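Local coordinates for berberine bridge enzyme-like protein (Arabidopsis thaliana, PDB 5D79) that binds FAD as an oxidoreductase of the berberine bridge enzyme-like family and takes part in adaptation to salt stress, at residues S55-I60 against V79-P84; S251-F256 against I337-W342; G308-L313 against E329-M334. All coordinates share one frame; numbering follows the deposited sequence.

In the fold
From the N terminus, contact 1 forms first. It closes the short loop between helix 58-63 and strand 80-82, a strand of the four-stranded mixed sheet in the FAD-binding part of the chain. Contact 2 comes much later and joins strand 253-260 to helix 336-343. Contact 3 lies wholly within that second span and joins helix 310-320 to strand 331-334. Nothing crosses. Contacts 2 and 3 share the seven-stranded antiparallel sheet, where strands 253-260 and 331-334 are neighbours, and their helices pack on opposite faces of it. They touch directly, T254 OG1 to G308 O at 2.8 Å. The centres of contacts 1 and 3 are about 48 Å apart, on opposite sides of the chain's centre.

Contact 1: residues S55-I60 against V79-P84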
loop_
_atom_site.group_PDB
_atom_site.type_symbol
_atom_site.label_atom_id
_atom_site.label_comp_id
_atom_site.label_asym_id
_atom_site.label_seq_id
_atom_site.Cartn_x
_atom_site.Cartn_y
_atom_site.Cartn_z
ATOM N N SER A 55 -21.028 21.930 9.796
ATOM C CA SER A 55 -20.425 22.656 8.692
ATOM C C SER A 55 -19.118 21.964 8.305
ATOM O O SER A 55 -18.806 21.798 7.126
ATOM C CB SER A 55 -20.188 24.117 9.083
ATOM O OG SER A 55 -20.163 24.962 7.947
ATOM N N SER A 56 -18.377 21.533 9.319
ATOM C CA SER A 56 -17.118 20.831 9.111
ATOM C C SER A 56 -17.341 19.328 8.983
ATOM O O SER A 56 -16.961 18.557 9.866
ATOM C CB SER A 56 -16.148 21.125 10.258
ATOM O OG SER A 56 -15.888 22.517 10.364
ATOM N N PHE A 57 -17.962 18.914 7.883
ATOM C CA PHE A 57 -18.245 17.502 7.679
ATOM C C PHE A 57 -17.726 17.034 6.339
ATOM O O PHE A 57 -16.859 16.171 6.276
ATOM C CB PHE A 57 -19.744 17.220 7.781
ATOM C CG PHE A 57 -20.111 15.780 7.536
ATOM C CD1 PHE A 57 -19.946 14.830 8.530
ATOM C CD2 PHE A 57 -20.627 15.378 6.316
ATOM C CE1 PHE A 57 -20.291 13.507 8.313
ATOM C CE2 PHE A 57 -20.970 14.060 6.092
ATOM C CZ PHE A 57 -20.803 13.121 7.093
ATOM N N PHE A 58 -18.257 17.599 5.263
ATOM C CA PHE A 58 -17.848 17.181 3.925
ATOM C C PHE A 58 -16.370 17.463 3.700
ATOM O O PHE A 58 -15.722 16.796 2.897
ATOM C CB PHE A 58 -18.705 17.869 2.867
ATOM C CG PHE A 58 -20.147 17.483 2.941
ATOM C CD1 PHE A 58 -21.005 18.125 3.825
ATOM C CD2 PHE A 58 -20.643 16.450 2.156
ATOM C CE1 PHE A 58 -22.332 17.756 3.910
ATOM C CE2 PHE A 58 -21.973 16.080 2.232
ATOM C CZ PHE A 58 -22.819 16.733 3.109
ATOM N N SER A 59 -15.850 18.435 4.446
ATOM C CA SER A 59 -14.440 18.807 4.414
ATOM C C SER A 59 -13.566 17.767 5.097
ATOM O O SER A 59 -12.498 17.410 4.594
ATOM C CB SER A 59 -14.236 20.149 5.102
ATOM O OG SER A 59 -14.434 20.001 6.500
ATOM N N ILE A 60 -14.013 17.309 6.264
ATOM C CA ILE A 60 -13.318 16.254 6.999
ATOM C C ILE A 60 -13.308 14.960 6.182
ATOM O O ILE A 60 -12.296 14.259 6.123
ATOM C CB ILE A 60 -13.965 16.000 8.383
ATOM C CG1 ILE A 60 -13.685 17.172 9.327
ATOM C CG2 ILE A 60 -13.437 14.721 9.000
ATOM C CD1 ILE A 60 -12.271 17.171 9.883
ATOM N N VAL A 79 -22.944 8.475 7.741
ATOM C CA VAL A 79 -23.901 9.274 8.490
ATOM C C VAL A 79 -23.177 9.954 9.671
ATOM O O VAL A 79 -23.712 10.868 10.319
ATOM C CB VAL A 79 -25.088 8.393 8.949
ATOM C CG1 VAL A 79 -24.638 7.401 10.004
ATOM C CG2 VAL A 79 -26.252 9.235 9.416
ATOM N N SER A 80 -21.937 9.524 9.917
ATOM C CA SER A 80 -21.073 10.180 10.900
ATOM C C SER A 80 -19.576 9.871 10.696
ATOM O O SER A 80 -19.200 8.788 10.227
ATOM C CB SER A 80 -21.501 9.801 12.332
ATOM O OG SER A 80 -21.542 8.399 12.536
ATOM N N ILE A 81 -18.739 10.855 11.031
ATOM C CA ILE A 81 -17.292 10.689 11.093
ATOM C C ILE A 81 -16.811 11.056 12.485
ATOM O O ILE A 81 -17.204 12.072 13.028
ATOM C CB ILE A 81 -16.560 11.571 10.062
ATOM C CG1 ILE A 81 -17.030 11.245 8.643
ATOM C CG2 ILE A 81 -15.045 11.413 10.185
ATOM C CD1 ILE A 81 -16.601 12.269 7.615
ATOM N N ILE A 82 -15.963 10.224 13.066
ATOM C CA ILE A 82 -15.380 10.519 14.364
ATOM C C ILE A 82 -13.857 10.626 14.217
ATOM O O ILE A 82 -13.210 9.733 13.658
ATOM C CB ILE A 82 -15.750 9.440 15.421
ATOM C CG1 ILE A 82 -17.266 9.200 15.460
ATOM C CG2 ILE A 82 -15.257 9.839 16.796
ATOM C CD1 ILE A 82 -17.752 8.040 14.582
ATOM N N THR A 83 -13.295 11.739 14.685
ATOM C CA THR A 83 -11.846 11.943 14.673
ATOM C C THR A 83 -11.312 11.852 16.102
ATOM O O THR A 83 -11.113 12.874 16.759
ATOM C CB THR A 83 -11.428 13.323 14.032
ATOM O OG1 THR A 83 -11.870 14.426 14.842
ATOM C CG2 THR A 83 -11.995 13.470 12.628
ATOM N N PRO A 84 -11.075 10.619 16.585
ATOM C CA PRO A 84 -10.613 10.376 17.959
ATOM C C PRO A 84 -9.308 11.108 18.286
ATOM O O PRO A 84 -8.502 11.338 17.385
ATOM C CB PRO A 84 -10.407 8.857 17.991
ATOM C CG PRO A 84 -10.211 8.471 16.539
ATOM C CD PRO A 84 -11.108 9.380 15.787
#
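Helix 58-63 packs on strand 80-82 of the four-stranded mixed sheet in the FAD-binding PCMH-type domain, with F57 and I60 meeting I81 and T83. F57 sits at the N-cap position of the helix. Its ring carbon CG lies anti to the backbone N (chi1 178°), and this carries the ring to the strand. There F57 CE1 comes 4.0 Å from I81 CD1. The CA of S80 lies at the edge of the same ring, close to its plane, 4.3 Å from F57 CE1. One helical turn on, I60 uses a single methyl. I60 CG2 rests 3.9 Å from I81 CG2 and 4.1 Å from T83 CG2. I81 thus meets both F57 and I60, CD1 at the ring and CG2 at the methyl. With an alanine here, F57 and I60 would probably lose their common partner, and a gap would open between helix and strand. The hydroxyls have partners outside the two segments. T83 OG1 makes a weak hydrogen bond to H50 NE2, and S80 OG a weak one to H28 NE2. The closest pairs across the contact are all carbon to carbon, which implies that helix and strand are held here by apolar packing, not by directed bonds.

Contact 2: residues S251-F256 against I337-W342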
loop_
_atom_site.group_PDB
_atom_site.type_symbol
_atom_site.label_atom_id
_atom_site.label_comp_id
_atom_site.label_asym_id
_atom_site.label_seq_id
_atom_site.Cartn_x
_atom_site.Cartn_y
_atom_site.Cartn_z
ATOM N N SER A 251 25.370 6.292 5.793
ATOM C CA SER A 251 25.135 7.709 5.637
ATOM C C SER A 251 25.221 8.108 4.157
ATOM O O SER A 251 24.683 9.135 3.746
ATOM C CB SER A 251 26.139 8.497 6.484
ATOM O OG SER A 251 26.203 7.972 7.805
ATOM N N THR A 252 25.887 7.282 3.354
ATOM C CA THR A 252 25.950 7.503 1.911
ATOM C C THR A 252 25.400 6.320 1.127
ATOM O O THR A 252 25.927 5.208 1.211
ATOM C CB THR A 252 27.392 7.762 1.437
ATOM O OG1 THR A 252 27.785 9.088 1.805
ATOM C CG2 THR A 252 27.498 7.600 -0.082
ATOM N N ILE A 253 24.351 6.569 0.354
ATOM C CA ILE A 253 23.859 5.576 -0.590
ATOM C C ILE A 253 23.882 6.141 -2.012
ATOM O O ILE A 253 24.276 7.293 -2.232
ATOM C CB ILE A 253 22.453 5.098 -0.203
ATOM C CG1 ILE A 253 21.499 6.278 0.026
ATOM C CG2 ILE A 253 22.544 4.291 1.079
ATOM C CD1 ILE A 253 20.889 6.913 -1.219
ATOM N N THR A 254 23.472 5.326 -2.975
ATOM C CA THR A 254 23.550 5.737 -4.369
ATOM C C THR A 254 22.250 5.453 -5.103
ATOM O O THR A 254 21.800 4.303 -5.144
ATOM C CB THR A 254 24.704 5.017 -5.108
ATOM O OG1 THR A 254 25.939 5.225 -4.416
ATOM C CG2 THR A 254 24.843 5.542 -6.519
ATOM N N VAL A 255 21.661 6.500 -5.688
ATOM C CA VAL A 255 20.558 6.329 -6.635
ATOM C C VAL A 255 21.048 6.482 -8.086
ATOM O O VAL A 255 22.116 7.037 -8.339
ATOM C CB VAL A 255 19.400 7.324 -6.379
ATOM C CG1 VAL A 255 18.842 7.144 -4.971
ATOM C CG2 VAL A 255 19.843 8.779 -6.641
ATOM N N PHE A 256 20.258 5.973 -9.033
ATOM C CA PHE A 256 20.577 6.070 -10.461
ATOM C C PHE A 256 19.331 6.045 -11.346
ATOM O O PHE A 256 18.293 5.488 -10.989
ATOM C CB PHE A 256 21.532 4.945 -10.884
ATOM C CG PHE A 256 20.945 3.549 -10.772
ATOM C CD1 PHE A 256 21.054 2.827 -9.591
ATOM C CD2 PHE A 256 20.313 2.949 -11.863
ATOM C CE1 PHE A 256 20.534 1.556 -9.499
ATOM C CE2 PHE A 256 19.795 1.675 -11.773
ATOM C CZ PHE A 256 19.902 0.979 -10.592
ATOM N N ILE A 337 17.508 9.323 3.343
ATOM C CA ILE A 337 16.348 10.177 3.459
ATOM C C ILE A 337 16.244 11.079 2.221
ATOM O O ILE A 337 15.146 11.415 1.782
ATOM C CB ILE A 337 16.376 11.027 4.770
ATOM C CG1 ILE A 337 15.059 11.798 4.939
ATOM C CG2 ILE A 337 17.579 11.979 4.817
ATOM C CD1 ILE A 337 13.835 10.891 4.989
ATOM N N GLU A 338 17.375 11.460 1.640
ATOM C CA GLU A 338 17.326 12.264 0.427
ATOM C C GLU A 338 16.831 11.416 -0.750
ATOM O O GLU A 338 16.183 11.929 -1.669
ATOM C CB GLU A 338 18.695 12.885 0.137
ATOM C CG GLU A 338 19.001 14.089 1.028
ATOM C CD GLU A 338 20.380 14.685 0.790
ATOM O OE1 GLU A 338 21.331 13.928 0.502
ATOM O OE2 GLU A 338 20.512 15.920 0.896
ATOM N N SER A 339 17.109 10.115 -0.704
ATOM C CA SER A 339 16.667 9.195 -1.753
ATOM C C SER A 339 15.145 9.000 -1.701
ATOM O O SER A 339 14.518 8.687 -2.713
ATOM C CB SER A 339 17.379 7.849 -1.635
ATOM O OG SER A 339 16.784 7.043 -0.639
ATOM N N VAL A 340 14.565 9.192 -0.520
ATOM C CA VAL A 340 13.112 9.196 -0.357
ATOM C C VAL A 340 12.472 10.347 -1.156
ATOM O O VAL A 340 11.497 10.152 -1.877
ATOM C CB VAL A 340 12.715 9.309 1.150
ATOM C CG1 VAL A 340 11.224 9.534 1.307
ATOM C CG2 VAL A 340 13.160 8.073 1.931
ATOM N N LEU A 341 13.019 11.547 -1.028
ATOM C CA LEU A 341 12.531 12.672 -1.815
ATOM C C LEU A 341 12.737 12.381 -3.290
ATOM O O LEU A 341 11.929 12.746 -4.137
ATOM C CB LEU A 341 13.246 13.977 -1.438
ATOM C CG LEU A 341 12.751 14.807 -0.255
ATOM C CD1 LEU A 341 12.977 14.068 1.030
ATOM C CD2 LEU A 341 13.482 16.122 -0.217
ATOM N N TRP A 342 13.846 11.723 -3.588
ATOM C CA TRP A 342 14.204 11.432 -4.957
ATOM C C TRP A 342 13.127 10.565 -5.582
ATOM O O TRP A 342 12.547 10.913 -6.603
ATOM C CB TRP A 342 15.563 10.739 -4.997
ATOM C CG TRP A 342 16.233 10.702 -6.334
ATOM C CD1 TRP A 342 17.015 11.683 -6.902
ATOM C CD2 TRP A 342 16.216 9.618 -7.258
ATOM N NE1 TRP A 342 17.471 11.266 -8.129
ATOM C CE2 TRP A 342 16.997 10.003 -8.369
ATOM C CE3 TRP A 342 15.613 8.357 -7.259
ATOM C CZ2 TRP A 342 17.187 9.167 -9.470
ATOM C CZ3 TRP A 342 15.800 7.529 -8.355
ATOM C CH2 TRP A 342 16.583 7.936 -9.442
#
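V255 and W342 are the main pair where helix 336-343 packs on the seven-stranded antiparallel sheet, an alpha/beta layer in which the helix runs almost along strand 253-260. The axes of the short segments approach to 9.2 Å at an angle of 15°. I253 and V255 point to the helix, while T254 between them points away and touches V310 and L313 on the other face of the sheet.

The two branches of V255 have different tasks. With CG1 beside the backbone N and anti to the carbonyl carbon (chi1 -59°), CG2 is left between the backbone N and the carbonyl carbon, and from there it meets one face of the W342 indole. This is a CH-pi contact, with V255 CG2 3.7 Å from the centroid of the five-membered ring. Its nearest ring atom is W342 CE2, at 3.5 Å. The other methyl, V255 CG1, turns to S339 and lies 3.7 Å from its CB.

W342 CG is anti to the backbone N (chi1 -164°), which extends the indole toward V255. The indole also forms a cation-pi contact with K257, so both an apolar group and a charge bear on it. S339 offers its CB to the strand. Its OG bonds instead to W336 O within the helix, which satisfies this buried hydroxyl. I253 fills in beside V255, its CD1 3.7 Å from S339 CB.

F256 turns its side chain away and takes part mainly through its main chain. At the far end of the indole, F256 O packs 3.4 Å from W342 CH2.

Contact 3: residues G308-L313 against E329-M334; sequences GPVNNL and EGCEEM
The first residue of helix 310-320, V310, lies beside E333 of strand 331-334, an outermost strand of the seven-stranded antiparallel sheet. Their CA atoms are 6.5 Å apart. The chain enters the helix through G308 and P309, and P309 holds the N-cap position. P309 O accepts the backbone N of L313 at 3.1 Å, which closes the first turn. Just before it, G308 O is bound by T254 OG1 of the neighbouring strand.

The proline cannot give an N-H to the sheet, but the next residue does. V310 N donates to E333 OE2 at 2.8 Å, and the bond is fairly straight, with an N-H...O angle of 159°. The donor meets the oxygen on its anti side, 21° out of the carboxylate plane. E333 reaches it with a side chain extended beyond CG, crossing V310 at about a right angle. A carboxylate at this helix start would probably be stabilised in its charged form by the helix dipole.

V310 CG1 stands between its own backbone N and carbonyl carbon (chi1 54°). This puts the methyl close to the bonded oxygen, 3.2 Å from E333 OE2. E333 CG also touches V310 CB, so the valine has both the polar end and the CG of the glutamate against it.

Further along, the contact becomes apolar. V310 CG2 meets C331 CB at 3.8 Å. L313 and C331 also both touch L326, which adds to this packing. The sulfur closes the contact at the other end, with C331 SG 3.7 Å from L313 CD2.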
loop_
_atom_site.group_PDB
_atom_site.type_symbol
_atom_site.label_atom_id
_atom_site.label_comp_id
_atom_site.label_asym_id
_atom_site.label_seq_id
_atom_site.Cartn_x
_atom_site.Cartn_y
_atom_site.Cartn_z
ATOM N N GLY A 308 25.130 1.510 -0.783
ATOM C CA GLY A 308 26.580 1.542 -0.840
ATOM C C GLY A 308 27.059 2.638 -1.777
ATOM O O GLY A 308 26.237 3.375 -2.325
ATOM N N PRO A 309 28.389 2.743 -1.968
ATOM C CA PRO A 309 29.094 3.786 -2.736
ATOM C C PRO A 309 28.901 3.689 -4.249
ATOM O O PRO A 309 28.609 2.609 -4.758
ATOM C CB PRO A 309 30.578 3.545 -2.392
ATOM C CG PRO A 309 30.580 2.639 -1.223
ATOM C CD PRO A 309 29.331 1.823 -1.315
ATOM N N VAL A 310 29.113 4.793 -4.960
ATOM C CA VAL A 310 28.864 4.801 -6.390
ATOM C C VAL A 310 29.828 3.895 -7.163
ATOM O O VAL A 310 29.433 3.265 -8.133
ATOM C CB VAL A 310 28.926 6.228 -6.958
ATOM C CG1 VAL A 310 30.236 6.909 -6.596
ATOM C CG2 VAL A 310 28.697 6.205 -8.464
ATOM N N ASN A 311 31.083 3.791 -6.744
ATOM C CA ASN A 311 32.012 2.961 -7.515
ATOM C C ASN A 311 31.661 1.473 -7.397
ATOM O O ASN A 311 31.857 0.703 -8.338
ATOM C CB ASN A 311 33.462 3.223 -7.084
ATOM C CG ASN A 311 34.012 4.544 -7.637
ATOM O OD1 ASN A 311 33.303 5.303 -8.309
ATOM N ND2 ASN A 311 35.279 4.822 -7.349
ATOM N N ASN A 312 31.111 1.085 -6.247
ATOM C CA ASN A 312 30.678 -0.285 -6.014
ATOM C C ASN A 312 29.427 -0.621 -6.798
ATOM O O ASN A 312 29.270 -1.744 -7.275
ATOM C CB ASN A 312 30.433 -0.531 -4.527
ATOM C CG ASN A 312 31.707 -0.472 -3.714
ATOM O OD1 ASN A 312 32.802 -0.487 -4.263
ATOM N ND2 ASN A 312 31.570 -0.410 -2.400
ATOM N N LEU A 313 28.528 0.349 -6.921
ATOM C CA LEU A 313 27.348 0.178 -7.759
ATOM C C LEU A 313 27.770 -0.080 -9.202
ATOM O O LEU A 313 27.254 -0.985 -9.859
ATOM C CB LEU A 313 26.438 1.410 -7.686
ATOM C CG LEU A 313 25.397 1.497 -8.812
ATOM C CD1 LEU A 313 24.381 0.373 -8.680
ATOM C CD2 LEU A 313 24.710 2.858 -8.879
ATOM N N GLU A 329 27.498 9.306 -14.588
ATOM C CA GLU A 329 26.689 10.480 -14.828
ATOM C C GLU A 329 25.237 10.187 -14.537
ATOM O O GLU A 329 24.455 11.094 -14.258
ATOM C CB GLU A 329 26.876 10.951 -16.269
ATOM C CG GLU A 329 28.225 11.600 -16.505
ATOM C CD GLU A 329 29.404 10.627 -16.562
ATOM O OE1 GLU A 329 29.256 9.509 -17.093
ATOM O OE2 GLU A 329 30.499 11.001 -16.092
ATOM N N GLY A 330 24.886 8.908 -14.599
ATOM C CA GLY A 330 23.529 8.476 -14.331
ATOM C C GLY A 330 23.304 8.272 -12.850
ATOM O O GLY A 330 22.188 8.004 -12.424
ATOM N N CYS A 331 24.372 8.425 -12.069
ATOM C CA CYS A 331 24.344 8.138 -10.642
ATOM C C CYS A 331 24.427 9.364 -9.745
ATOM O O CYS A 331 25.010 10.371 -10.106
ATOM C CB CYS A 331 25.486 7.214 -10.284
ATOM S SG CYS A 331 25.489 5.691 -11.188
ATOM N N GLU A 332 23.870 9.250 -8.551
ATOM C CA GLU A 332 23.956 10.317 -7.578
ATOM C C GLU A 332 24.065 9.764 -6.158
ATOM O O GLU A 332 23.164 9.058 -5.693
ATOM C CB GLU A 332 22.741 11.244 -7.675
ATOM C CG GLU A 332 22.900 12.476 -6.805
ATOM C CD GLU A 332 21.905 13.564 -7.117
ATOM O OE1 GLU A 332 21.046 13.375 -8.003
ATOM O OE2 GLU A 332 21.987 14.618 -6.464
ATOM N N GLU A 333 25.166 10.089 -5.479
ATOM C CA GLU A 333 25.333 9.734 -4.078
ATOM C C GLU A 333 24.591 10.731 -3.202
ATOM O O GLU A 333 24.699 11.933 -3.390
ATOM C CB GLU A 333 26.824 9.679 -3.695
ATOM C CG GLU A 333 27.538 8.388 -4.136
ATOM C CD GLU A 333 28.943 8.232 -3.552
ATOM O OE1 GLU A 333 29.546 9.258 -3.176
ATOM O OE2 GLU A 333 29.442 7.083 -3.470
ATOM N N MET A 334 23.820 10.222 -2.249
ATOM C CA MET A 334 23.065 11.066 -1.323
ATOM C C MET A 334 22.737 10.242 -0.083
ATOM O O MET A 334 23.122 9.077 -0.004
ATOM C CB MET A 334 21.780 11.597 -1.972
ATOM C CG MET A 334 20.801 10.499 -2.399
ATOM S SD MET A 334 19.360 11.128 -3.270
ATOM C CE MET A 334 20.122 11.900 -4.676
#